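Local coordinates for protein VAL-1 (Chlorella virus, PDB 3GNE) that cleaves alginate as a family 14 polysaccharide lyase of a Chlorella virus, probably by the beta-elimination common to this class of enzyme, at residues L7-N10 and L11-K14; Y130-D134 and L135-I139. All blocks are in the same frame, centred on the assembly; numbering follows the deposited sequence.

In the fold
Both contacts are local turns of the chain in loops of an antiparallel beta fold of the concanavalin clan, and they come one after the other in sequence. Contact 1 (7-14) follows strand 3-6, which pairs with strand 231-241 in the eight-stranded sheet, and leads towards strand 21-25 at one margin of the seven-stranded sheet. Contact 2 (130-139) leaves strand 125-130 of that second sheet on the way to strand 149-151, at its other margin. The centres of contact 1 and contact 2 are about 35 Å apart, and the two do not touch. Each is thus a turn in a separate connection, on opposite sides of the chain's centre.

Contact 1 (L7-N10 and L11-K14); sequences LDLN and LLTK
L11 N donates to D8 O (2.8 Å) and L12 N to L9 O (3.1 Å), two successive i to i+3 bonds that wind residues 8-12 into a short 3-10 turn. A type I beta turn from L11 to K14 follows directly, closed by K14 N on L11 O at 2.9 Å. Before the winding starts, the D8 carboxylate reaches forward and OD2 accepts from N10 N, an Asx turn; the N-H meets the carboxylate from above its plane, 42° out of it. On the same side chain OD1 lies 3.8 Å from CG of L11, where the two side chains pass each other at a slant.

The apolar half of the loop is carried by L12. With CG anti to the backbone N (chi1 -173°), its CD1 comes within 4.2 Å of CD2 of L7 and slightly farther from CD2 of L9. These three leucines face inward: L7 and L12 both rest on V21 and F61, while L7 and L9 reach F238. The turn thus packs its leucines against strand 231-241 of one sheet and strands 21-25 and 59-63 of the other. One water joins the two turns, donating to N10 O and accepting from T13 N, and the extended K14 side chain brings CE to 3.7 Å from that same N10 O.

Contact 2 (Y130-D134 and L135-I139); sequences YPPSD and LKQKI
One water is gripped by three groups at the bend of 130-139: it donates to P132 O at 2.7 Å and to L135 O at 2.9 Å, and accepts from NE2 of Q137, also at 2.9 Å. Together with NE2 it bridges the incoming and outgoing arms of a loop that has no regular helix or strand here. NE2 is held a second time by the backbone O of N203, so the Q137 amide is fixed between the water and a neighbouring loop.

The bend itself falls at D134, whose backbone takes the left-handed conformation and turns the chain back after the two prolines. Inside the bend P132 and L135 meet obliquely. The leucine, with CG anti to its own N at chi1 -179°, lays CD2 against the proline ring, 3.6 Å from CG and 3.9 Å from both CB and CD. The Q137 side chain crosses that of P132 at about a right angle, and its bend at chi2 (-70°) brings NE2 back to the prolines, where it ends 4.0 Å from CB of P131 and 4.2 Å from CD of P132. The amide nitrogen therefore combines polar bonds with packing against proline carbons.

At the start of the loop, Y130 closes strand 125-130, stacks on H108 and bonds through OH to Y106 N and to a citrate ion, probably from the crystallisation liquor. P132 leans on A113 of strand 112-119, while at the far end I139 packs on L199 and I202 of strand 195-202, so the loop spans from one sheet to the other.

Contact 1 (L7-N10 and L11-K14)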
loop_
_atom_site.group_PDB
_atom_site.type_symbol
_atom_site.label_atom_id
_atom_site.label_comp_id
_atom_site.label_asym_id
_atom_site.label_seq_id
_atom_site.Cartn_x
_atom_site.Cartn_y
_atom_site.Cartn_z
ATOM N N LEU A 7 0.984 -9.859 11.448
ATOM C CA LEU A 7 2.198 -9.289 12.001
ATOM C C LEU A 7 2.042 -9.042 13.479
ATOM O O LEU A 7 1.064 -8.420 13.923
ATOM C CB LEU A 7 2.453 -8.000 11.264
ATOM C CG LEU A 7 3.648 -7.179 11.757
ATOM C CD1 LEU A 7 4.982 -7.963 11.705
ATOM C CD2 LEU A 7 3.728 -5.900 10.922
ATOM N N ASP A 8 3.026 -9.498 14.276
ATOM C CA ASP A 8 3.048 -9.139 15.683
ATOM C C ASP A 8 3.825 -7.842 15.848
ATOM O O ASP A 8 5.062 -7.774 15.676
ATOM C CB ASP A 8 3.759 -10.274 16.416
ATOM C CG ASP A 8 3.817 -10.027 17.902
ATOM O OD1 ASP A 8 4.217 -10.994 18.626
ATOM O OD2 ASP A 8 3.500 -8.909 18.396
ATOM N N LEU A 9 3.144 -6.743 16.155
ATOM C CA LEU A 9 3.807 -5.444 16.224
ATOM C C LEU A 9 4.798 -5.365 17.387
ATOM O O LEU A 9 5.676 -4.509 17.392
ATOM C CB LEU A 9 2.796 -4.300 16.381
ATOM C CG LEU A 9 1.940 -4.088 15.140
ATOM C CD1 LEU A 9 0.893 -3.038 15.483
ATOM C CD2 LEU A 9 2.754 -3.676 13.933
ATOM N N ASN A 10 4.675 -6.275 18.353
ATOM C CA ASN A 10 5.706 -6.299 19.391
ATOM C C ASN A 10 7.046 -6.802 18.865
ATOM O O ASN A 10 8.086 -6.665 19.551
ATOM C CB ASN A 10 5.246 -7.217 20.526
ATOM C CG ASN A 10 4.054 -6.597 21.241
ATOM O OD1 ASN A 10 3.116 -7.314 21.576
ATOM N ND2 ASN A 10 4.142 -5.293 21.391
ATOM N N LEU A 11 7.022 -7.351 17.638
ATOM C CA LEU A 11 8.312 -7.727 17.021
ATOM C C LEU A 11 8.718 -6.789 15.876
ATOM O O LEU A 11 9.666 -7.111 15.121
ATOM C CB LEU A 11 8.155 -9.168 16.462
ATOM C CG LEU A 11 7.825 -10.232 17.538
ATOM C CD1 LEU A 11 7.612 -11.582 16.850
ATOM C CD2 LEU A 11 8.908 -10.311 18.575
ATOM N N LEU A 12 8.035 -5.641 15.684
ATOM C CA LEU A 12 8.243 -4.835 14.504
ATOM C C LEU A 12 9.717 -4.461 14.266
ATOM O O LEU A 12 10.116 -4.528 13.102
ATOM C CB LEU A 12 7.422 -3.539 14.644
ATOM C CG LEU A 12 7.413 -2.659 13.373
ATOM C CD1 LEU A 12 6.805 -3.363 12.194
ATOM C CD2 LEU A 12 6.669 -1.388 13.733
ATOM N N THR A 13 10.437 -4.143 15.331
ATOM C CA THR A 13 11.846 -3.743 15.127
ATOM C C THR A 13 12.780 -4.851 15.592
ATOM O O THR A 13 13.941 -4.545 15.831
ATOM C CB THR A 13 12.175 -2.441 15.869
ATOM O OG1 THR A 13 11.864 -2.638 17.284
ATOM C CG2 THR A 13 11.376 -1.270 15.352
ATOM N N LYS A 14 12.310 -6.086 15.716
ATOM C CA LYS A 14 13.074 -7.246 16.146
ATOM C C LYS A 14 12.946 -8.331 15.099
ATOM O O LYS A 14 13.166 -9.508 15.418
ATOM C CB LYS A 14 12.562 -7.792 17.502
ATOM C CG LYS A 14 12.550 -6.759 18.597
ATOM C CD LYS A 14 12.058 -7.333 19.947
ATOM C CE LYS A 14 11.508 -6.160 20.754
ATOM N NZ LYS A 14 11.424 -6.260 22.223
HETATM O O HOH W 1 9.952 -4.745 18.186
#

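Contact 2 (Y130-D134 and L135-I139)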
loop_
_atom_site.group_PDB
_atom_site.type_symbol
_atom_site.label_atom_id
_atom_site.label_comp_id
_atom_site.label_asym_id
_atom_site.label_seq_id
_atom_site.Cartn_x
_atom_site.Cartn_y
_atom_site.Cartn_z
ATOM N N TYR A 130 2.107 1.796 -9.967
ATOM C CA TYR A 130 3.223 2.147 -10.841
ATOM C C TYR A 130 3.479 0.902 -11.696
ATOM O O TYR A 130 3.959 -0.113 -11.127
ATOM C CB TYR A 130 4.491 2.467 -10.065
ATOM C CG TYR A 130 4.712 3.923 -9.687
ATOM C CD1 TYR A 130 3.875 4.587 -8.775
ATOM C CD2 TYR A 130 5.810 4.614 -10.181
ATOM C CE1 TYR A 130 4.121 5.926 -8.429
ATOM C CE2 TYR A 130 6.031 5.938 -9.840
ATOM C CZ TYR A 130 5.195 6.584 -8.965
ATOM O OH TYR A 130 5.488 7.902 -8.651
ATOM N N PRO A 131 3.153 0.938 -12.973
ATOM C CA PRO A 131 3.433 -0.231 -13.831
ATOM C C PRO A 131 4.848 -0.194 -14.388
ATOM O O PRO A 131 5.511 0.843 -14.299
ATOM C CB PRO A 131 2.388 -0.033 -14.963
ATOM C CG PRO A 131 2.354 1.488 -15.109
ATOM C CD PRO A 131 2.506 2.042 -13.709
ATOM N N PRO A 132 5.323 -1.319 -14.942
ATOM C CA PRO A 132 6.688 -1.337 -15.459
ATOM C C PRO A 132 6.889 -0.516 -16.719
ATOM O O PRO A 132 5.994 -0.425 -17.564
ATOM C CB PRO A 132 6.879 -2.854 -15.787
ATOM C CG PRO A 132 5.899 -3.580 -14.919
ATOM C CD PRO A 132 4.672 -2.655 -14.992
ATOM N N SER A 133 8.105 0.012 -16.868
ATOM C CA SER A 133 8.348 0.625 -18.171
ATOM C C SER A 133 8.482 -0.458 -19.236
ATOM O O SER A 133 8.793 -1.619 -19.006
ATOM C CB SER A 133 9.623 1.473 -18.180
ATOM O OG SER A 133 10.564 0.763 -17.409
ATOM N N ASP A 134 8.153 0.008 -20.435
ATOM C CA ASP A 134 8.345 -0.798 -21.644
ATOM C C ASP A 134 7.583 -2.084 -21.536
ATOM O O ASP A 134 8.115 -3.143 -21.915
ATOM C CB ASP A 134 9.847 -1.059 -21.819
ATOM C CG ASP A 134 10.594 0.254 -21.659
ATOM O OD1 ASP A 134 9.964 1.334 -21.500
ATOM O OD2 ASP A 134 11.834 0.291 -21.662
ATOM N N LEU A 135 6.369 -2.061 -21.027
ATOM C CA LEU A 135 5.556 -3.289 -20.921
ATOM C C LEU A 135 4.173 -2.935 -21.385
ATOM O O LEU A 135 3.563 -1.964 -20.901
ATOM C CB LEU A 135 5.544 -3.761 -19.479
ATOM C CG LEU A 135 4.755 -5.050 -19.261
ATOM C CD1 LEU A 135 5.298 -6.183 -20.137
ATOM C CD2 LEU A 135 4.775 -5.417 -17.779
ATOM N N LYS A 136 3.693 -3.684 -22.369
ATOM C CA LYS A 136 2.390 -3.379 -22.955
ATOM C C LYS A 136 1.303 -3.397 -21.891
ATOM O O LYS A 136 1.292 -4.245 -20.975
ATOM C CB LYS A 136 2.101 -4.432 -24.048
ATOM C CG LYS A 136 0.741 -4.181 -24.728
ATOM C CD LYS A 136 0.534 -5.080 -25.949
ATOM C CE LYS A 136 -0.870 -4.831 -26.528
ATOM N NZ LYS A 136 -1.607 -3.858 -25.642
ATOM N N GLN A 137 0.341 -2.501 -22.000
ATOM C CA GLN A 137 -0.871 -2.538 -21.176
ATOM C C GLN A 137 -2.067 -2.367 -22.093
ATOM O O GLN A 137 -1.885 -1.756 -23.138
ATOM C CB GLN A 137 -0.893 -1.416 -20.142
ATOM C CG GLN A 137 0.332 -1.539 -19.165
ATOM C CD GLN A 137 0.225 -2.731 -18.219
ATOM O OE1 GLN A 137 -0.771 -3.465 -18.107
ATOM N NE2 GLN A 137 1.372 -2.918 -17.512
ATOM N N LYS A 138 -3.227 -2.868 -21.713
ATOM C CA LYS A 138 -4.416 -2.540 -22.481
ATOM C C LYS A 138 -5.360 -1.616 -21.755
ATOM O O LYS A 138 -6.292 -1.064 -22.318
ATOM C CB LYS A 138 -5.167 -3.835 -22.842
ATOM C CG LYS A 138 -5.779 -4.542 -21.628
ATOM C CD LYS A 138 -6.433 -5.831 -22.086
ATOM C CE LYS A 138 -6.035 -7.043 -21.323
ATOM N NZ LYS A 138 -6.920 -8.218 -21.372
ATOM N N ILE A 139 -5.161 -1.448 -20.453
ATOM C CA ILE A 139 -5.983 -0.513 -19.688
ATOM C C ILE A 139 -5.576 0.898 -20.046
ATOM O O ILE A 139 -4.418 1.297 -19.885
ATOM C CB ILE A 139 -5.755 -0.785 -18.176
ATOM C CG1 ILE A 139 -6.243 -2.202 -17.821
ATOM C CG2 ILE A 139 -6.344 0.295 -17.309
ATOM C CD1 ILE A 139 -5.623 -2.667 -16.493
HETATM O O HOH W 2 3.451 -0.979 -18.213
#